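Local coordinates for protein lysine-sensitive aspartokinase 3 (Escherichia coli, PDB 2J0W) that phosphorylates L-aspartate with ATP to give 4-phospho-L-aspartate, the first step toward lysine, and is feedback-inhibited by lysine, at residues 144-149 with 205-210; 194-197 with 203-206; 18-23 with 72-77. All coordinates share one frame; numbering follows the deposited sequence.

Interaction 1: residues 144-149 with 205-210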
# COMPACT_ATOMS: atom_id res chain seq x y z
N LYS A 144 -29.78 16.94 22.76
CA LYS A 144 -31.11 17.02 22.15
C LYS A 144 -30.97 17.06 20.64
O LYS A 144 -31.91 16.73 19.91
CB LYS A 144 -31.85 18.28 22.60
CG LYS A 144 -32.11 18.39 24.08
CD LYS A 144 -32.78 19.72 24.39
CE LYS A 144 -32.80 20.03 25.88
NZ LYS A 144 -33.14 21.46 26.11
N VAL A 145 -29.80 17.45 20.16
CA VAL A 145 -29.57 17.55 18.73
C VAL A 145 -28.51 16.64 18.12
O VAL A 145 -28.72 16.12 17.03
CB VAL A 145 -29.25 18.98 18.35
CG1 VAL A 145 -28.39 19.01 17.10
CG2 VAL A 145 -30.57 19.73 18.12
N MET A 146 -27.39 16.47 18.82
CA MET A 146 -26.28 15.65 18.32
C MET A 146 -26.54 14.15 18.37
O MET A 146 -26.00 13.46 19.24
CB MET A 146 -25.03 15.97 19.15
CG MET A 146 -23.76 15.30 18.68
SD MET A 146 -23.32 15.83 17.02
CE MET A 146 -22.79 17.46 17.34
N ARG A 147 -27.36 13.63 17.45
CA ARG A 147 -27.66 12.20 17.41
C ARG A 147 -26.51 11.43 16.80
O ARG A 147 -25.97 11.83 15.76
CB ARG A 147 -28.89 11.92 16.58
CG ARG A 147 -29.36 10.47 16.68
CD ARG A 147 -30.58 10.41 17.55
NE ARG A 147 -30.37 11.18 18.77
CZ ARG A 147 -31.35 11.77 19.46
NH1 ARG A 147 -32.61 11.66 19.04
NH2 ARG A 147 -31.07 12.46 20.56
N THR A 148 -26.12 10.32 17.43
CA THR A 148 -25.03 9.49 16.90
C THR A 148 -25.44 8.03 16.95
O THR A 148 -26.51 7.70 17.42
CB THR A 148 -23.73 9.66 17.74
OG1 THR A 148 -23.87 8.97 19.00
CG2 THR A 148 -23.45 11.14 18.00
N ASN A 149 -24.58 7.16 16.45
CA ASN A 149 -24.86 5.73 16.49
C ASN A 149 -24.61 5.29 17.94
O ASN A 149 -24.45 6.12 18.83
CB ASN A 149 -23.90 4.99 15.57
CG ASN A 149 -22.45 5.33 15.86
OD1 ASN A 149 -22.11 5.73 16.97
ND2 ASN A 149 -21.60 5.16 14.87
N ALA A 205 -18.05 21.47 16.84
CA ALA A 205 -18.16 22.83 16.36
C ALA A 205 -18.39 22.87 14.86
O ALA A 205 -19.23 23.63 14.39
CB ALA A 205 -16.92 23.62 16.72
N ALA A 206 -17.65 22.07 14.12
CA ALA A 206 -17.82 22.02 12.67
C ALA A 206 -19.19 21.45 12.32
O ALA A 206 -19.86 21.94 11.41
CB ALA A 206 -16.73 21.16 12.05
N LEU A 207 -19.62 20.42 13.05
CA LEU A 207 -20.90 19.75 12.81
C LEU A 207 -22.13 20.64 12.89
O LEU A 207 -22.97 20.65 11.99
CB LEU A 207 -21.07 18.57 13.78
CG LEU A 207 -20.06 17.43 13.63
CD1 LEU A 207 -20.07 16.56 14.88
CD2 LEU A 207 -20.36 16.61 12.38
N LEU A 208 -22.23 21.39 13.99
CA LEU A 208 -23.36 22.29 14.21
C LEU A 208 -23.29 23.49 13.26
O LEU A 208 -24.32 24.10 12.93
CB LEU A 208 -23.36 22.76 15.67
CG LEU A 208 -23.42 21.64 16.71
CD1 LEU A 208 -22.71 22.06 17.98
CD2 LEU A 208 -24.86 21.30 16.99
N ALA A 209 -22.07 23.83 12.84
CA ALA A 209 -21.85 24.94 11.92
C ALA A 209 -22.48 24.56 10.57
O ALA A 209 -23.20 25.36 9.97
CB ALA A 209 -20.36 25.19 11.75
N GLU A 210 -22.21 23.33 10.13
CA GLU A 210 -22.76 22.84 8.88
C GLU A 210 -24.27 22.72 8.99
O GLU A 210 -25.00 23.17 8.11
CB GLU A 210 -22.18 21.48 8.54
CG GLU A 210 -23.03 20.67 7.59
CD GLU A 210 -22.29 19.46 7.05
OE1 GLU A 210 -21.63 18.77 7.86
OE2 GLU A 210 -22.37 19.21 5.83

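Interaction 2: residues 194-197 with 203-206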
# COMPACT_ATOMS: atom_id res chain seq x y z
N THR A 194 -23.44 9.46 24.50
CA THR A 194 -22.26 9.04 23.75
C THR A 194 -21.27 10.19 23.68
O THR A 194 -21.60 11.33 24.01
CB THR A 194 -22.62 8.70 22.31
OG1 THR A 194 -23.26 9.83 21.71
CG2 THR A 194 -23.55 7.48 22.27
N THR A 195 -20.05 9.89 23.26
CA THR A 195 -19.03 10.93 23.08
C THR A 195 -18.43 10.68 21.70
O THR A 195 -18.47 9.55 21.21
CB THR A 195 -17.92 10.85 24.14
OG1 THR A 195 -17.22 9.60 24.04
CG2 THR A 195 -18.52 11.00 25.52
N LEU A 196 -17.90 11.72 21.07
CA LEU A 196 -17.32 11.60 19.72
C LEU A 196 -15.85 11.17 19.70
O LEU A 196 -15.28 10.97 18.63
CB LEU A 196 -17.47 12.93 18.98
CG LEU A 196 -18.91 13.46 18.98
CD1 LEU A 196 -18.91 14.97 18.78
CD2 LEU A 196 -19.73 12.74 17.90
N GLY A 197 -15.24 11.01 20.88
CA GLY A 197 -13.84 10.61 20.90
C GLY A 197 -13.00 11.81 21.31
O GLY A 197 -13.38 12.95 21.05
N TYR A 203 -14.81 18.72 16.46
CA TYR A 203 -15.73 18.09 15.55
C TYR A 203 -17.14 18.64 15.77
O TYR A 203 -17.82 19.01 14.81
CB TYR A 203 -15.67 16.58 15.77
CG TYR A 203 -16.33 15.76 14.68
CD1 TYR A 203 -16.57 16.30 13.42
CD2 TYR A 203 -16.70 14.44 14.92
CE1 TYR A 203 -17.15 15.54 12.42
CE2 TYR A 203 -17.28 13.67 13.92
CZ TYR A 203 -17.50 14.22 12.68
OH TYR A 203 -18.04 13.44 11.68
N THR A 204 -17.55 18.74 17.03
CA THR A 204 -18.88 19.25 17.33
C THR A 204 -19.09 20.65 16.76
O THR A 204 -20.16 20.98 16.25
CB THR A 204 -19.13 19.32 18.85
OG1 THR A 204 -19.02 18.02 19.41
CG2 THR A 204 -20.52 19.88 19.14
N ALA A 205 -18.05 21.47 16.84
CA ALA A 205 -18.16 22.83 16.36
C ALA A 205 -18.39 22.87 14.86
O ALA A 205 -19.23 23.63 14.39
CB ALA A 205 -16.92 23.62 16.72
N ALA A 206 -17.65 22.07 14.12
CA ALA A 206 -17.82 22.02 12.67
C ALA A 206 -19.19 21.45 12.32
O ALA A 206 -19.86 21.94 11.41
CB ALA A 206 -16.73 21.16 12.05

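Interaction 3: residues 18-23 with 72-77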
# COMPACT_ATOMS: atom_id res chain seq x y z
N ASP A 18 -10.72 33.21 35.24
CA ASP A 18 -10.05 34.19 34.39
C ASP A 18 -10.14 33.79 32.93
O ASP A 18 -10.70 34.52 32.10
CB ASP A 18 -8.59 34.35 34.79
CG ASP A 18 -8.42 34.89 36.20
OD1 ASP A 18 -9.12 35.87 36.55
OD2 ASP A 18 -7.59 34.34 36.95
N ALA A 19 -9.57 32.63 32.63
CA ALA A 19 -9.55 32.07 31.28
C ALA A 19 -10.96 32.10 30.69
O ALA A 19 -11.18 32.53 29.54
CB ALA A 19 -9.04 30.64 31.33
N MET A 20 -11.91 31.64 31.49
CA MET A 20 -13.28 31.61 31.05
C MET A 20 -13.68 33.01 30.64
O MET A 20 -14.36 33.21 29.64
CB MET A 20 -14.17 31.09 32.17
CG MET A 20 -15.42 30.39 31.68
SD MET A 20 -15.81 28.93 32.66
CE MET A 20 -17.05 29.56 33.70
N ASN A 21 -13.23 33.99 31.42
CA ASN A 21 -13.51 35.39 31.13
C ASN A 21 -12.82 35.83 29.83
O ASN A 21 -13.45 36.41 28.94
CB ASN A 21 -13.05 36.28 32.30
CG ASN A 21 -14.16 36.56 33.31
OD1 ASN A 21 -15.29 36.92 32.94
ND2 ASN A 21 -13.85 36.40 34.59
N ARG A 22 -11.52 35.55 29.71
CA ARG A 22 -10.81 35.90 28.48
C ARG A 22 -11.67 35.43 27.31
O ARG A 22 -11.91 36.18 26.36
CB ARG A 22 -9.46 35.19 28.40
CG ARG A 22 -8.30 35.91 29.06
CD ARG A 22 -7.03 35.05 29.03
NE ARG A 22 -6.75 34.47 30.34
CZ ARG A 22 -6.64 33.16 30.59
NH1 ARG A 22 -6.81 32.28 29.60
NH2 ARG A 22 -6.37 32.74 31.81
N SER A 23 -12.15 34.19 27.41
CA SER A 23 -12.97 33.61 26.36
C SER A 23 -14.32 34.29 26.21
O SER A 23 -14.84 34.42 25.11
CB SER A 23 -13.18 32.11 26.63
OG SER A 23 -11.95 31.40 26.51
N PHE A 72 -15.11 24.60 41.90
CA PHE A 72 -15.37 25.63 42.89
C PHE A 72 -14.43 26.83 42.73
O PHE A 72 -14.77 27.94 43.12
CB PHE A 72 -15.31 25.05 44.30
CG PHE A 72 -16.61 24.40 44.73
CD1 PHE A 72 -17.14 23.34 44.01
CD2 PHE A 72 -17.32 24.88 45.83
CE1 PHE A 72 -18.36 22.77 44.36
CE2 PHE A 72 -18.54 24.32 46.19
CZ PHE A 72 -19.06 23.26 45.45
N ALA A 73 -13.27 26.61 42.12
CA ALA A 73 -12.34 27.71 41.91
C ALA A 73 -13.10 28.78 41.12
O ALA A 73 -12.92 29.98 41.34
CB ALA A 73 -11.14 27.24 41.11
N ILE A 74 -13.94 28.31 40.20
CA ILE A 74 -14.75 29.18 39.35
C ILE A 74 -16.00 29.66 40.06
O ILE A 74 -16.36 30.83 40.00
CB ILE A 74 -15.21 28.42 38.11
CG1 ILE A 74 -14.00 28.02 37.27
CG2 ILE A 74 -16.21 29.26 37.34
CD1 ILE A 74 -14.31 26.91 36.30
N LEU A 75 -16.68 28.72 40.70
CA LEU A 75 -17.91 28.95 41.44
C LEU A 75 -17.78 30.06 42.48
O LEU A 75 -18.58 31.00 42.52
CB LEU A 75 -18.32 27.65 42.12
CG LEU A 75 -19.75 27.53 42.65
CD1 LEU A 75 -20.73 27.58 41.48
CD2 LEU A 75 -19.89 26.23 43.42
N GLU A 76 -16.76 29.94 43.33
CA GLU A 76 -16.48 30.90 44.40
C GLU A 76 -16.11 32.30 43.92
O GLU A 76 -15.79 33.16 44.74
CB GLU A 76 -15.34 30.38 45.28
CG GLU A 76 -15.64 29.09 46.01
CD GLU A 76 -14.41 28.50 46.70
OE1 GLU A 76 -14.58 27.48 47.40
OE2 GLU A 76 -13.29 29.04 46.54
N ARG A 77 -16.16 32.54 42.61
CA ARG A 77 -15.82 33.87 42.07
C ARG A 77 -17.03 34.55 41.45
O ARG A 77 -16.98 35.72 41.07
CB ARG A 77 -14.71 33.74 41.03
CG ARG A 77 -13.44 33.11 41.53
CD ARG A 77 -12.39 34.15 41.87
NE ARG A 77 -12.08 34.98 40.71
CZ ARG A 77 -11.05 35.80 40.63
NH1 ARG A 77 -10.20 35.92 41.64
NH2 ARG A 77 -10.85 36.51 39.53

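Interaction 1: residues 144-149 with 205-210
M146 and L207 meet nearly at right angles in the amino acid kinase domain, where the loop that follows strand 137-139 lies across one side of helix 200-211. The methionine sits at the centre of an inverse gamma turn, closed by a weak backbone bond from R147 N to V145 O (2.9 Å). Its CG stands anti to the backbone N (chi1 -175°), and the chain then bends twice, at chi2 and chi3. The CA-CB bond does not aim straight at the helix, so it is this folding that carries the CE methyl across to it. There CE lies 3.8 Å from CD1 of L207 and 4.3 Å from CG of L208, between two leucines that follow one another on the helix. L207 points its CB toward the loop, with CG beside the backbone N, and offers the CD1 branch. L208 starts off across the line of approach, and its CG and CD2 are what reach the loop. CD2 also receives V145, whose CG1 comes within 4.2 Å of it. All four side chains are buried, and the contact between them is purely apolar. V145 is also backed by L162 and L165 of helix 159-176, while L207 rests on P266 of helix 264-270. Behind the leucines, A205 and A209 touch K8 and V6 of strand 5-9, so the helix is held between the loop and the central sheet. Beyond the turn the loop is bonded to itself: the T148 hydroxyl OG1 reaches N149 O in the carbonyl plane, on a lone pair, at 2.9 Å. Back at the crossing, the sulfur joins in as well, with SD of M146 4.0 Å from CD1 of L207.

Interaction 2: residues 194-197 with 203-206
The hydroxyl OG1 of T204 faces CD1 of L196 and is gripped by two backbone groups: the N-H of F184 donates to it, and it donates in turn to the carbonyl O of G200, one helical turn earlier. OG1 lies beside its own backbone N (chi1 -61°), which turns it back toward that carbonyl. The leucine crosses the threonine at about a right angle, bringing CD1 to 3.1 Å from OG1; this is short for carbon and oxygen, and its exact value is doubtful at this resolution. Alongside, CB of L196 approaches the Y203 ring obliquely, 4.4 Å from CD2. L196 leaves strand 193-195 and leads into G197, whose backbone angles suit a glycine, and then into the R198-S201 segment that binds aspartate; helix 200-211 starts within it. The end of the strand and the first turns of the helix thus pack together at the two ends of the aspartate-binding segment, with the side chain of T204 about 7 Å from the bound aspartate. L196 is also tied to F184, another aspartate-pocket residue, by a backbone bond. Chemically, the buried hydroxyl has both its hydrogen-bonding roles met by backbone groups, consistent with its lying beside an apolar leucine.

Interaction 3: residues 18-23 with 72-77
M20 turns its CG roughly anti to the backbone N (chi1 -152°) and then bends at chi2 and chi3, carrying its CE methyl out to I74. The isoleucine meets it with the CG2 branch, which stands anti to its own backbone N, while CG1 lies beside that N. CE of M20 comes to 3.7 Å from CG2 of I74, and the two side chains cross at about a right angle. Both are buried, and M20 is further packed by L125, F126 and I129 of helix 108-131. In the amino acid kinase domain this joins helix 17-27, which follows the first strand and its ATP-binding residues, to the C-terminal end of helix 57-75. At the solvent-exposed side D18 and R77 add a charged pair. The arginine, bent at chi2 and chi3, extends back toward the other helix, and its NH2 stands 3.5 Å from OD1 of D18. That is a long salt bridge, with carboxylate and guanidinium planes 87° apart, so the groups are far from the coplanar arrangement of a two-pronged (bidentate) pairing. R77 also touches a crystal neighbour, which may influence where its guanidinium sits.

How the interactions relate
From the N terminus, interaction 3 comes first: it closes the excursion from helix 17-27 through strand 33-38 to the end of helix 57-75, and is complete before the others begin. Interaction 1 then spans 144 to 210, bringing the loop after strand 137-139 to helix 200-211. Interaction 2 closes a much shorter loop inside that span, from strand 193-195 to the same helix, sharing A205 and A206. These two touch directly: T148 OG1 and T194 OG1 are 2.9 Å apart in a probable hydrogen bond, and M146 CE packs on T204 CG2. Interaction 3 stands apart, its nearest atoms about 13 Å from either.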